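Long-range contacts in Alpha/beta hydrolase (Streptomyces albidoflavus, PDB 6KSU), which probably catalyses macrolactamization of non-ribosomal peptides, joining ends of opposite chirality, as a stand-alone cyclase related to penicillin-binding proteins: residues D298-D306 against L460-M468; E402-L413 against T416-L427. All coordinates share one frame; numbering follows the deposited sequence.

Both contacts involve the antiparallel eight-stranded barrel in the C-terminal part of the chain, and their centres lie about 20 Å apart. Contact 1 sets the hairpin of the last two barrel strands against a loop within the beta-lactamase-like region, whereas contact 2 belongs wholly to the barrel and joins three consecutive strands. The centre of contact 1 lies about 13 Å from the centre of the chain, that of contact 2 about 29 Å. They meet where M468 CE packs 3.8 Å from E402 CA and Y463 CE2 lies 4.0 Å from L403 CD2. Contact 1 is the one beside the likely active site: R466 touches the putative SxxK-type group of S83, K86 and Y174.

Contact 1 of 2, residues D298-D306 against L460-M468; sequences DAEPFGLAD and LLQYGGRAM
Q462 holds CG between its backbone N and carbonyl carbon (chi1 64°) and then runs out extended, so that its amide end arrives alongside F302, with OE1 3.5 Å from F302 CB. F302 has its ring swung beside its own carbonyl carbon (chi1 -165°); CD2 at the ring edge comes 3.9 Å from Q462 O, and the ring packs on P379, R448 and L432. The amide oxygen of Q462 is not left to the phenylalanine, for it accepts a hydrogen bond from R448 NE. Beyond this pair the backbones join: G465 N donates to F302 O at 2.8 Å, a somewhat bent bond (140° at the hydrogen) whose donor is tilted from the carbonyl plane. G465 belongs to the type I' turn from Y463 to R466, which closes the hairpin of the last two barrel strands. Next to it G303 fits without a side chain, its O 3.7 Å from G464 CA. L304 leans over the turn, with CG 3.5 Å from G464 O, and the same oxygen receives a weak bond from R466 NH1 at 3.4 Å. R466 NE also forms a salt bridge with D140, while G465 bonds to Y174 through the backbone. The hairpin tip is therefore tied to the loop by one backbone bond and, through D140 and Y174, to the side of the probable active site, consistent with a barrel that borders it.

Contact 2 of 2, residues E402-L413 against T416-L427; sequences ELMVTHDAAGDL and TRESYSDYRLSL
L413 O is gripped twice, by L425 N at 3.0 Å and by a water that donates to it at 3.2 Å. The amide approaches from 40° above the carbonyl plane instead of along a lone pair. That water in turn accepts from R424 NH2 at 3.0 Å, which ties the side chain to the strand beside it. The R424 chain bends at chi3 (61°), and NH2 reaches D412 OD1 in a rather long salt bridge of 3.4 Å; the carboxylate lies at the guanidinium edge, the two planes 74° apart. D412 is itself positioned by D408, whose OD1 takes the D412 amide N at 2.8 Å across the type I turn from D408 to G411.

Further along, M404 and T416 form an antiparallel hydrogen-bonded pair, with M404 N to T416 O at 3.0 Å and T416 N to M404 O at 2.8 Å. Their side chains share one face of the sheet, where the T416 hydroxyl rests against M404 CB and its methyl against T406. The apolar face carries L403, whose CD1 rests against CB, CG and CD of the obliquely running R417 chain, and V405, whose side chain crosses that of L425 at about a right angle, with both its methyls against L425 CD2. L413 CD1 meets L427 CD1 at 3.7 Å.

The residues belong to strands 401-407, 413-417 and 420-427, consecutive in the barrel. Strand 401-407 pairs with 394-398 on its far side and strand 420-427 with 432-437, while L425 and L427 pack on F433 and L427 also meets F449 of strand 445-451.

Contact 1 of 2, residues D298-D306 against L460-M468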
# COMPACT_ATOMS: atom_id res chain seq x y z
N ASP A 298 16.61 -1.90 10.64
CA ASP A 298 17.44 -0.78 10.22
C ASP A 298 16.98 -0.17 8.90
O ASP A 298 17.79 0.35 8.14
CB ASP A 298 18.92 -1.20 10.14
CG ASP A 298 19.74 -0.75 11.34
OD1 ASP A 298 19.16 -0.11 12.26
OD2 ASP A 298 20.96 -1.01 11.37
N ALA A 299 15.66 -0.23 8.61
CA ALA A 299 15.14 0.46 7.43
C ALA A 299 13.69 0.89 7.71
O ALA A 299 12.74 0.29 7.21
CB ALA A 299 15.23 -0.41 6.18
N GLU A 300 13.53 1.94 8.50
CA GLU A 300 12.19 2.40 8.86
C GLU A 300 11.46 3.01 7.66
O GLU A 300 12.04 3.83 6.94
CB GLU A 300 12.26 3.41 10.01
CG GLU A 300 10.98 3.49 10.85
CD GLU A 300 10.62 4.92 11.32
OE1 GLU A 300 11.51 5.60 11.88
OE2 GLU A 300 9.45 5.34 11.15
N PRO A 301 10.18 2.62 7.40
CA PRO A 301 9.36 3.28 6.34
C PRO A 301 8.87 4.65 6.79
O PRO A 301 7.69 4.86 7.12
CB PRO A 301 8.21 2.28 6.13
CG PRO A 301 8.09 1.55 7.42
CD PRO A 301 9.43 1.58 8.12
N PHE A 302 9.79 5.61 6.79
CA PHE A 302 9.57 6.89 7.47
C PHE A 302 8.42 7.66 6.83
O PHE A 302 8.45 7.99 5.65
CB PHE A 302 10.86 7.72 7.44
CG PHE A 302 10.83 8.86 8.39
CD1 PHE A 302 10.95 8.64 9.75
CD2 PHE A 302 10.67 10.15 7.92
CE1 PHE A 302 10.92 9.68 10.64
CE2 PHE A 302 10.63 11.20 8.81
CZ PHE A 302 10.75 10.96 10.17
N GLY A 303 7.41 7.98 7.64
CA GLY A 303 6.25 8.70 7.15
C GLY A 303 5.10 7.84 6.64
O GLY A 303 4.13 8.40 6.11
N LEU A 304 5.18 6.50 6.77
CA LEU A 304 4.13 5.56 6.34
C LEU A 304 3.78 4.54 7.40
O LEU A 304 2.60 4.33 7.67
CB LEU A 304 4.55 4.84 5.05
CG LEU A 304 4.06 5.35 3.69
CD1 LEU A 304 4.29 4.28 2.61
CD2 LEU A 304 2.58 5.79 3.74
N ALA A 305 4.77 3.89 8.02
CA ALA A 305 4.52 2.89 9.06
C ALA A 305 5.74 2.82 9.96
O ALA A 305 6.79 3.42 9.69
CB ALA A 305 4.23 1.52 8.44
N ASP A 306 5.62 2.03 11.04
CA ASP A 306 6.76 1.79 11.92
C ASP A 306 7.71 0.72 11.41
O ASP A 306 8.89 0.73 11.77
CB ASP A 306 6.25 1.43 13.31
CG ASP A 306 5.44 2.53 13.91
OD1 ASP A 306 5.93 3.67 13.89
OD2 ASP A 306 4.31 2.26 14.38
N LEU A 460 20.17 11.12 1.25
CA LEU A 460 18.76 10.84 1.01
C LEU A 460 17.87 11.82 1.77
O LEU A 460 18.18 12.22 2.89
CB LEU A 460 18.38 9.42 1.45
CG LEU A 460 18.83 8.34 0.50
CD1 LEU A 460 18.20 7.02 0.92
CD2 LEU A 460 18.44 8.75 -0.91
N LEU A 461 16.76 12.16 1.13
CA LEU A 461 15.60 12.75 1.77
C LEU A 461 14.47 11.73 1.68
O LEU A 461 14.18 11.22 0.59
CB LEU A 461 15.26 14.06 1.06
CG LEU A 461 14.06 14.97 1.31
CD1 LEU A 461 14.38 16.36 0.72
CD2 LEU A 461 12.72 14.42 0.77
N GLN A 462 13.84 11.40 2.81
CA GLN A 462 12.64 10.58 2.73
C GLN A 462 11.48 11.18 3.52
O GLN A 462 11.67 11.80 4.57
CB GLN A 462 12.92 9.10 3.13
CG GLN A 462 13.33 8.84 4.54
CD GLN A 462 13.69 7.37 4.78
OE1 GLN A 462 13.94 6.98 5.91
NE2 GLN A 462 13.71 6.57 3.71
N TYR A 463 10.28 11.00 2.96
CA TYR A 463 8.99 11.43 3.50
C TYR A 463 7.89 10.65 2.79
O TYR A 463 8.05 10.27 1.63
CB TYR A 463 8.74 12.94 3.31
CG TYR A 463 8.35 13.36 1.89
CD1 TYR A 463 7.02 13.60 1.56
CD2 TYR A 463 9.32 13.53 0.90
CE1 TYR A 463 6.65 14.01 0.27
CE2 TYR A 463 8.96 13.92 -0.40
CZ TYR A 463 7.62 14.16 -0.70
OH TYR A 463 7.23 14.55 -1.97
N GLY A 464 6.76 10.46 3.48
CA GLY A 464 5.69 9.63 2.93
C GLY A 464 6.17 8.24 2.51
O GLY A 464 5.64 7.65 1.57
N GLY A 465 7.21 7.73 3.17
CA GLY A 465 7.79 6.44 2.84
C GLY A 465 8.52 6.35 1.52
O GLY A 465 8.96 5.26 1.16
N ARG A 466 8.68 7.45 0.78
CA ARG A 466 9.53 7.43 -0.41
C ARG A 466 10.89 8.05 -0.08
O ARG A 466 10.98 8.94 0.77
CB ARG A 466 8.89 8.20 -1.57
CG ARG A 466 8.01 7.32 -2.46
CD ARG A 466 6.62 7.16 -1.84
NE ARG A 466 5.63 6.69 -2.80
CZ ARG A 466 4.40 6.30 -2.46
NH1 ARG A 466 4.04 6.34 -1.18
NH2 ARG A 466 3.54 5.85 -3.40
N ALA A 467 11.93 7.56 -0.76
CA ALA A 467 13.25 8.17 -0.75
C ALA A 467 13.43 8.99 -2.02
O ALA A 467 12.83 8.70 -3.06
CB ALA A 467 14.38 7.12 -0.66
N MET A 468 14.25 10.02 -1.93
CA MET A 468 14.63 10.81 -3.09
C MET A 468 16.14 10.94 -3.07
O MET A 468 16.71 11.33 -2.06
CB MET A 468 13.95 12.17 -3.07
CG MET A 468 12.46 12.06 -2.74
SD MET A 468 11.36 13.31 -3.38
CE MET A 468 11.98 13.58 -5.03

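Contact 2 of 2, residues E402-L413 against T416-L427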
# COMPACT_ATOMS: atom_id res chain seq x y z
N GLU A 402 10.84 15.40 -8.37
CA GLU A 402 12.05 16.04 -7.88
C GLU A 402 11.71 17.16 -6.91
O GLU A 402 10.63 17.75 -6.97
CB GLU A 402 12.92 16.58 -9.03
CG GLU A 402 12.20 17.50 -10.00
CD GLU A 402 13.03 17.78 -11.24
OE1 GLU A 402 14.21 17.38 -11.25
OE2 GLU A 402 12.50 18.39 -12.19
N LEU A 403 12.65 17.42 -6.01
CA LEU A 403 12.53 18.46 -5.01
C LEU A 403 13.89 19.16 -4.96
O LEU A 403 14.92 18.54 -5.26
CB LEU A 403 12.15 17.83 -3.66
CG LEU A 403 11.01 18.31 -2.76
CD1 LEU A 403 9.77 18.60 -3.60
CD2 LEU A 403 10.72 17.23 -1.71
N MET A 404 13.91 20.45 -4.61
CA MET A 404 15.18 21.15 -4.49
C MET A 404 15.30 21.82 -3.13
O MET A 404 14.35 22.45 -2.65
CB MET A 404 15.36 22.19 -5.59
CG MET A 404 15.31 21.60 -6.99
SD MET A 404 16.00 22.73 -8.21
CE MET A 404 16.91 23.85 -7.16
N VAL A 405 16.45 21.65 -2.49
CA VAL A 405 16.75 22.36 -1.26
C VAL A 405 17.60 23.55 -1.66
O VAL A 405 18.73 23.38 -2.11
CB VAL A 405 17.46 21.48 -0.24
CG1 VAL A 405 17.97 22.35 0.91
CG2 VAL A 405 16.50 20.42 0.27
N THR A 406 17.04 24.73 -1.49
CA THR A 406 17.69 25.96 -1.89
C THR A 406 17.83 26.87 -0.69
O THR A 406 17.48 26.50 0.44
CB THR A 406 16.90 26.67 -3.00
OG1 THR A 406 15.70 27.23 -2.44
CG2 THR A 406 16.55 25.69 -4.11
N HIS A 407 18.37 28.06 -0.94
CA HIS A 407 18.39 29.11 0.05
C HIS A 407 18.19 30.44 -0.65
O HIS A 407 18.35 30.55 -1.87
CB HIS A 407 19.68 29.13 0.88
CG HIS A 407 20.94 29.28 0.08
ND1 HIS A 407 21.16 28.63 -1.11
CD2 HIS A 407 22.08 29.97 0.35
CE1 HIS A 407 22.37 28.92 -1.56
NE2 HIS A 407 22.95 29.74 -0.69
N ASP A 408 17.79 31.43 0.12
CA ASP A 408 17.64 32.78 -0.40
C ASP A 408 18.86 33.61 0.00
O ASP A 408 19.80 33.12 0.63
CB ASP A 408 16.33 33.40 0.07
CG ASP A 408 16.24 33.53 1.57
OD1 ASP A 408 17.20 33.15 2.27
OD2 ASP A 408 15.20 34.02 2.07
N ALA A 409 18.82 34.90 -0.35
CA ALA A 409 19.95 35.79 -0.06
C ALA A 409 20.15 35.98 1.44
O ALA A 409 21.28 36.18 1.88
CB ALA A 409 19.74 37.13 -0.75
N ALA A 410 19.09 35.91 2.24
CA ALA A 410 19.24 35.94 3.69
C ALA A 410 19.87 34.66 4.26
O ALA A 410 20.11 34.60 5.47
CB ALA A 410 17.88 36.19 4.35
N GLY A 411 20.11 33.63 3.44
CA GLY A 411 20.61 32.36 3.91
C GLY A 411 19.60 31.41 4.54
O GLY A 411 20.00 30.46 5.22
N ASP A 412 18.30 31.61 4.32
CA ASP A 412 17.28 30.71 4.85
C ASP A 412 16.99 29.56 3.88
O ASP A 412 17.04 29.73 2.66
CB ASP A 412 15.99 31.48 5.15
CG ASP A 412 16.08 32.28 6.44
OD1 ASP A 412 15.37 33.32 6.55
OD2 ASP A 412 16.83 31.87 7.35
N LEU A 413 16.68 28.39 4.43
CA LEU A 413 16.46 27.19 3.62
C LEU A 413 15.03 27.07 3.09
O LEU A 413 14.05 27.26 3.82
CB LEU A 413 16.81 25.93 4.42
CG LEU A 413 18.29 25.71 4.72
CD1 LEU A 413 18.49 24.33 5.32
CD2 LEU A 413 19.10 25.90 3.45
N THR A 416 11.83 23.61 -2.93
CA THR A 416 11.11 24.03 -4.12
C THR A 416 10.65 22.79 -4.90
O THR A 416 11.20 21.70 -4.77
CB THR A 416 11.96 24.93 -5.02
OG1 THR A 416 13.09 24.20 -5.49
CG2 THR A 416 12.47 26.16 -4.24
N ARG A 417 9.61 23.00 -5.70
CA ARG A 417 8.83 21.91 -6.27
C ARG A 417 8.05 22.46 -7.46
O ARG A 417 7.34 23.46 -7.32
CB ARG A 417 7.92 21.34 -5.20
CG ARG A 417 6.97 20.26 -5.65
CD ARG A 417 6.26 19.69 -4.42
NE ARG A 417 5.33 18.64 -4.79
CZ ARG A 417 4.21 18.35 -4.12
NH1 ARG A 417 3.89 19.04 -3.03
NH2 ARG A 417 3.42 17.38 -4.54
N GLU A 418 8.16 21.77 -8.61
CA GLU A 418 7.89 22.34 -9.93
C GLU A 418 6.70 23.31 -10.03
O GLU A 418 6.83 24.41 -10.59
CB GLU A 418 7.71 21.21 -10.95
CG GLU A 418 7.43 21.72 -12.37
CD GLU A 418 8.28 21.03 -13.42
OE1 GLU A 418 7.96 21.17 -14.63
OE2 GLU A 418 9.27 20.37 -13.05
N SER A 419 5.52 22.93 -9.56
CA SER A 419 4.38 23.83 -9.74
C SER A 419 3.79 24.28 -8.42
O SER A 419 2.63 24.70 -8.38
CB SER A 419 3.30 23.16 -10.60
OG SER A 419 3.88 22.59 -11.76
N TYR A 420 4.55 24.20 -7.34
CA TYR A 420 4.07 24.58 -6.02
C TYR A 420 4.83 25.79 -5.51
O TYR A 420 5.98 26.03 -5.90
CB TYR A 420 4.23 23.45 -4.99
CG TYR A 420 3.26 22.32 -5.12
CD1 TYR A 420 2.46 21.94 -4.06
CD2 TYR A 420 3.15 21.61 -6.31
CE1 TYR A 420 1.56 20.89 -4.17
CE2 TYR A 420 2.26 20.57 -6.43
CZ TYR A 420 1.47 20.21 -5.36
OH TYR A 420 0.59 19.16 -5.50
N SER A 421 4.17 26.53 -4.62
CA SER A 421 4.86 27.52 -3.80
C SER A 421 6.05 26.89 -3.07
O SER A 421 6.05 25.70 -2.73
CB SER A 421 3.87 28.13 -2.80
OG SER A 421 2.92 28.96 -3.45
N ASP A 422 7.08 27.69 -2.85
CA ASP A 422 8.22 27.26 -2.07
C ASP A 422 7.78 26.91 -0.65
O ASP A 422 6.89 27.54 -0.09
CB ASP A 422 9.29 28.36 -2.03
CG ASP A 422 9.92 28.61 -3.37
OD1 ASP A 422 9.60 27.91 -4.35
OD2 ASP A 422 10.78 29.52 -3.45
N TYR A 423 8.41 25.88 -0.07
CA TYR A 423 8.18 25.56 1.33
C TYR A 423 9.32 26.15 2.18
O TYR A 423 10.48 26.10 1.79
CB TYR A 423 8.10 24.04 1.59
CG TYR A 423 7.09 23.19 0.81
CD1 TYR A 423 5.99 22.60 1.46
CD2 TYR A 423 7.26 22.93 -0.54
CE1 TYR A 423 5.09 21.79 0.75
CE2 TYR A 423 6.37 22.11 -1.25
CZ TYR A 423 5.29 21.56 -0.60
OH TYR A 423 4.43 20.77 -1.33
N ARG A 424 8.98 26.71 3.34
CA ARG A 424 10.03 27.04 4.30
C ARG A 424 10.51 25.75 4.98
O ARG A 424 9.69 24.97 5.49
CB ARG A 424 9.54 28.06 5.33
CG ARG A 424 8.86 29.30 4.74
CD ARG A 424 8.99 30.50 5.68
NE ARG A 424 10.40 30.85 5.90
CZ ARG A 424 11.00 31.97 5.49
NH1 ARG A 424 10.32 32.91 4.83
NH2 ARG A 424 12.29 32.16 5.75
N LEU A 425 11.82 25.54 4.99
CA LEU A 425 12.42 24.29 5.45
C LEU A 425 13.05 24.49 6.83
O LEU A 425 14.01 25.24 6.96
CB LEU A 425 13.48 23.80 4.47
CG LEU A 425 14.06 22.39 4.68
CD1 LEU A 425 12.92 21.34 4.71
CD2 LEU A 425 15.00 22.07 3.58
N SER A 426 12.51 23.82 7.84
CA SER A 426 13.09 23.85 9.17
C SER A 426 13.83 22.55 9.40
O SER A 426 13.25 21.47 9.26
CB SER A 426 12.03 24.02 10.26
OG SER A 426 11.48 25.30 10.21
N LEU A 427 15.11 22.66 9.74
CA LEU A 427 15.94 21.50 10.06
C LEU A 427 15.89 21.25 11.56
O LEU A 427 16.00 22.19 12.35
CB LEU A 427 17.38 21.73 9.61
CG LEU A 427 17.63 21.74 8.11
CD1 LEU A 427 19.11 21.74 7.83
CD2 LEU A 427 16.95 20.55 7.44
O HOH W 1 13.15 29.35 6.02